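Putative Fe-S biosynthesis protein (Lactobacillus salivarius, PDB 2P2E) is of unknown function but probably takes part in the assembly of iron-sulphur clusters. Local coordinates at residues A[19-22]-A[23-26]; A[79-82]-A[83-87]. One frame throughout, in Å; residues are numbered along the deposited sequence.

Interaction 1: residues A[19-22]-A[23-26]; sequences TDDS and NAVL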
loop_
_atom_site.group_PDB
_atom_site.type_symbol
_atom_site.label_atom_id
_atom_site.label_comp_id
_atom_site.label_asym_id
_atom_site.label_seq_id
_atom_site.Cartn_x
_atom_site.Cartn_y
_atom_site.Cartn_z
ATOM N N THR A 19 -7.885 -3.300 8.368
ATOM C CA THR A 19 -7.873 -2.120 9.219
ATOM C C THR A 19 -8.491 -2.443 10.572
ATOM O O THR A 19 -8.246 -1.729 11.546
ATOM C CB THR A 19 -8.638 -0.913 8.594
ATOM O OG1 THR A 19 -9.911 -1.342 8.101
ATOM C CG2 THR A 19 -7.826 -0.284 7.474
ATOM N N ASP A 20 -9.290 -3.511 10.628
ATOM C CA ASP A 20 -9.930 -3.927 11.875
ATOM C C ASP A 20 -8.956 -4.603 12.830
ATOM O O ASP A 20 -9.275 -4.804 14.003
ATOM C CB ASP A 20 -11.108 -4.877 11.616
ATOM C CG ASP A 20 -12.371 -4.151 11.172
ATOM O OD1 ASP A 20 -12.506 -2.949 11.458
ATOM O OD2 ASP A 20 -13.237 -4.795 10.548
ATOM N N ASP A 21 -7.774 -4.955 12.334
ATOM C CA ASP A 21 -6.762 -5.587 13.175
ATOM C C ASP A 21 -5.914 -4.529 13.885
ATOM O O ASP A 21 -4.976 -3.999 13.301
ATOM C CB ASP A 21 -5.834 -6.471 12.341
ATOM C CG ASP A 21 -4.889 -7.300 13.200
ATOM O OD1 ASP A 21 -4.677 -6.957 14.383
ATOM O OD2 ASP A 21 -4.352 -8.298 12.689
ATOM N N SER A 22 -6.237 -4.238 15.140
ATOM C CA SER A 22 -5.496 -3.257 15.928
ATOM C C SER A 22 -3.987 -3.459 15.802
ATOM O O SER A 22 -3.211 -2.504 15.860
ATOM C CB SER A 22 -5.871 -3.378 17.406
ATOM O OG SER A 22 -7.261 -3.237 17.590
ATOM N N ASN A 23 -3.590 -4.716 15.634
ATOM C CA ASN A 23 -2.187 -5.089 15.532
ATOM C C ASN A 23 -1.682 -5.029 14.085
ATOM O O ASN A 23 -0.565 -5.471 13.785
ATOM C CB ASN A 23 -2.009 -6.508 16.087
ATOM C CG ASN A 23 -0.689 -6.693 16.814
ATOM O OD1 ASN A 23 0.201 -7.431 16.359
ATOM N ND2 ASN A 23 -0.552 -6.022 17.959
ATOM N N ALA A 24 -2.500 -4.478 13.195
ATOM C CA ALA A 24 -2.122 -4.400 11.792
ATOM C C ALA A 24 -1.726 -3.009 11.300
ATOM O O ALA A 24 -2.300 -1.998 11.716
ATOM C CB ALA A 24 -3.241 -4.948 10.932
ATOM N N VAL A 25 -0.749 -2.998 10.395
ATOM C CA VAL A 25 -0.207 -1.796 9.778
ATOM C C VAL A 25 -0.215 -1.978 8.256
ATOM O O VAL A 25 0.060 -3.058 7.748
ATOM C CB VAL A 25 1.250 -1.538 10.253
ATOM C CG1 VAL A 25 1.872 -0.384 9.480
ATOM C CG2 VAL A 25 1.262 -1.240 11.736
ATOM N N LEU A 26 -0.539 -0.915 7.531
ATOM C CA LEU A 26 -0.582 -0.965 6.076
ATOM C C LEU A 26 0.636 -0.335 5.432
ATOM O O LEU A 26 1.120 0.711 5.873
ATOM C CB LEU A 26 -1.830 -0.257 5.560
ATOM C CG LEU A 26 -3.144 -0.971 5.845
ATOM C CD1 LEU A 26 -4.293 -0.152 5.342
ATOM C CD2 LEU A 26 -3.132 -2.316 5.168
#

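Interaction 2: residues A[79-82]-A[83-87]; sequences GYSK and MYMDD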
loop_
_atom_site.group_PDB
_atom_site.type_symbol
_atom_site.label_atom_id
_atom_site.label_comp_id
_atom_site.label_asym_id
_atom_site.label_seq_id
_atom_site.Cartn_x
_atom_site.Cartn_y
_atom_site.Cartn_z
ATOM N N GLY A 79 10.744 5.830 2.033
ATOM C CA GLY A 79 10.973 7.203 1.629
ATOM C C GLY A 79 11.217 7.404 0.150
ATOM O O GLY A 79 10.416 8.032 -0.530
ATOM N N TYR A 80 12.310 6.844 -0.354
ATOM C CA TYR A 80 12.684 6.987 -1.755
ATOM C C TYR A 80 11.597 6.760 -2.791
ATOM O O TYR A 80 11.536 7.480 -3.775
ATOM C CB TYR A 80 13.872 6.080 -2.074
ATOM C CG TYR A 80 13.574 4.601 -2.035
ATOM C CD1 TYR A 80 13.214 3.915 -3.191
ATOM C CD2 TYR A 80 13.697 3.877 -0.853
ATOM C CE1 TYR A 80 12.992 2.541 -3.175
ATOM C CE2 TYR A 80 13.479 2.499 -0.825
ATOM C CZ TYR A 80 13.131 1.839 -1.992
ATOM O OH TYR A 80 12.953 0.474 -1.976
ATOM N N SER A 81 10.742 5.769 -2.594
ATOM C CA SER A 81 9.699 5.507 -3.580
ATOM C C SER A 81 8.756 6.689 -3.740
ATOM O O SER A 81 7.906 6.704 -4.624
ATOM C CB SER A 81 8.914 4.241 -3.214
ATOM O OG SER A 81 8.467 4.281 -1.877
ATOM N N LYS A 82 8.927 7.686 -2.887
ATOM C CA LYS A 82 8.103 8.887 -2.921
ATOM C C LYS A 82 8.185 9.508 -4.307
ATOM O O LYS A 82 7.249 10.174 -4.757
ATOM C CB LYS A 82 8.620 9.874 -1.875
ATOM C CG LYS A 82 7.751 11.079 -1.622
ATOM C CD LYS A 82 8.339 11.894 -0.461
ATOM C CE LYS A 82 7.456 13.094 -0.083
ATOM N NZ LYS A 82 8.041 13.877 1.059
HETATM N N MSE A 83 9.311 9.278 -4.980
HETATM C CA MSE A 83 9.539 9.829 -6.310
HETATM C C MSE A 83 8.631 9.197 -7.355
HETATM O O MSE A 83 8.455 9.739 -8.451
HETATM C CB MSE A 83 11.006 9.647 -6.721
HETATM C CG MSE A 83 11.427 8.213 -7.008
HETATM SE SE MSE A 83 13.313 8.093 -7.561
HETATM C CE MSE A 83 13.233 9.282 -9.115
ATOM N N TYR A 84 8.047 8.054 -7.011
ATOM C CA TYR A 84 7.165 7.364 -7.937
ATOM C C TYR A 84 5.702 7.618 -7.626
ATOM O O TYR A 84 4.813 7.098 -8.298
ATOM C CB TYR A 84 7.442 5.868 -7.907
ATOM C CG TYR A 84 8.805 5.528 -8.415
ATOM C CD1 TYR A 84 9.212 5.933 -9.681
ATOM C CD2 TYR A 84 9.702 4.816 -7.632
ATOM C CE1 TYR A 84 10.483 5.638 -10.154
ATOM C CE2 TYR A 84 10.979 4.513 -8.100
ATOM C CZ TYR A 84 11.365 4.929 -9.358
ATOM O OH TYR A 84 12.640 4.666 -9.808
HETATM N N MSE A 85 5.452 8.439 -6.617
HETATM C CA MSE A 85 4.088 8.718 -6.230
HETATM C C MSE A 85 3.608 10.101 -6.628
HETATM O O MSE A 85 4.309 10.860 -7.286
HETATM C CB MSE A 85 3.941 8.519 -4.720
HETATM C CG MSE A 85 4.323 7.125 -4.252
HETATM SE SE MSE A 85 4.423 7.003 -2.309
HETATM C CE MSE A 85 5.071 5.167 -2.148
ATOM N N ASP A 86 2.392 10.404 -6.199
ATOM C CA ASP A 86 1.722 11.673 -6.463
ATOM C C ASP A 86 1.352 12.250 -5.093
ATOM O O ASP A 86 1.182 11.502 -4.126
ATOM C CB ASP A 86 0.454 11.392 -7.251
ATOM C CG ASP A 86 0.162 12.437 -8.265
ATOM O OD1 ASP A 86 -0.060 13.595 -7.847
ATOM O OD2 ASP A 86 0.153 12.095 -9.473
ATOM N N ASP A 87 1.215 13.566 -5.002
ATOM C CA ASP A 87 0.868 14.187 -3.725
ATOM C C ASP A 87 -0.541 13.841 -3.262
ATOM O O ASP A 87 -0.804 13.695 -2.070
ATOM C CB ASP A 87 1.024 15.703 -3.822
ATOM C CG ASP A 87 2.470 16.121 -3.965
ATOM O OD1 ASP A 87 3.266 15.864 -3.029
ATOM O OD2 ASP A 87 2.821 16.700 -5.012
#

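Interaction 1: residues A[19-22]-A[23-26]
The side chains of Asp21 and Asn23 run alongside each other and meet where Asp21 OD1 touches Asn23 CB (3.2 Å), the planes of carboxylate and amide being 28° apart. What meets the carboxylate from above its plane is the backbone of Asn23, whose N donates to Asp21 OD1 at 2.8 Å, well off a straight line (137°). Asp21 CG stands anti to its own backbone N (chi1 -172°), which carries the carboxylate forward along the chain to this amide. The second oxygen, OD2, forms a salt bridge with Arg120, so the group is held at both ends. One residue further on, Ala24 N donates to Asp21 O at 2.5 Å, and the Ala24 methyl packs against Asp21 CB. Cutting Asp21 back to an alanine would probably leave Asn23 N without its side-chain acceptor and Arg120 without this counter-charge, making the bend less rigid. Across the base of the loop, Thr19 CG2 lies 4.1 Å from Leu26 CD1, a light apolar touch between the helix end and the new strand. The two bonds that Asp21 accepts, one on its side chain and one on its carbonyl, are those of an Asx turn superposed on a type I beta turn, here reversing the chain between helix 9-19 and strand 24-30.

Interaction 2: residues A[79-82]-A[83-87]
Ser81 O accepts from Tyr84 N at 2.7 Å, the shortest of three successive backbone bonds that each span three residues. The amide comes from well above the carbonyl plane, 52° out of it; Tyr84 CB (3.4 Å) and CG of selenomethionine Met85 (3.6 Å) also lie beside Ser81 O. Before it, Met83 N meets Tyr80 O at 3.1 Å and almost dead straight; after it, Met85 N reaches Lys82 O at the same length. Such a run of i to i+3 bonds is the signature of a 3-10 helix, one that ends here in an extended exit through Asp86.

The side chains follow this tight winding. With chi1 at 70°, CG of selenomethionine Met83 sits between its backbone N and carbonyl carbon, and this places the methylene over the centre of the Tyr84 ring, 3.7 Å above its plane. Met85 instead runs its extended chain back along the helix until CE comes 3.5 Å from Ser81 OG, a hydroxyl hydrogen-bonded to Lys78 O. Tyr80 OH is tied to Asp32.

Between strands 75-77 and 88-93, the short helix is joined to the strands by its side chains: Tyr84 stacks on Phe30 of strand 24-30, while Met85 touches Leu28 of that strand, Phe49 of strand 49-55 and Tyr77 of strand 75-77.

Interactions 1 and 2 illustrate how local turns can finish a mixed beta sheet at separate places on its surface. Their centres are about 23 Å apart, on opposite sides of the chain's centre, and their nearest atoms remain about 10 Å from each other. What joins them is shared strands rather than touch. Strand 24-30 begins within interaction 1 and later supplies Leu28 and Phe30 to interaction 2. Strand 75-77 likewise offers Phe75 and Tyr76 to the first and Tyr77 to the second. Neither contact involves a bound cluster or metal, so any part in iron-sulphur chemistry stays open.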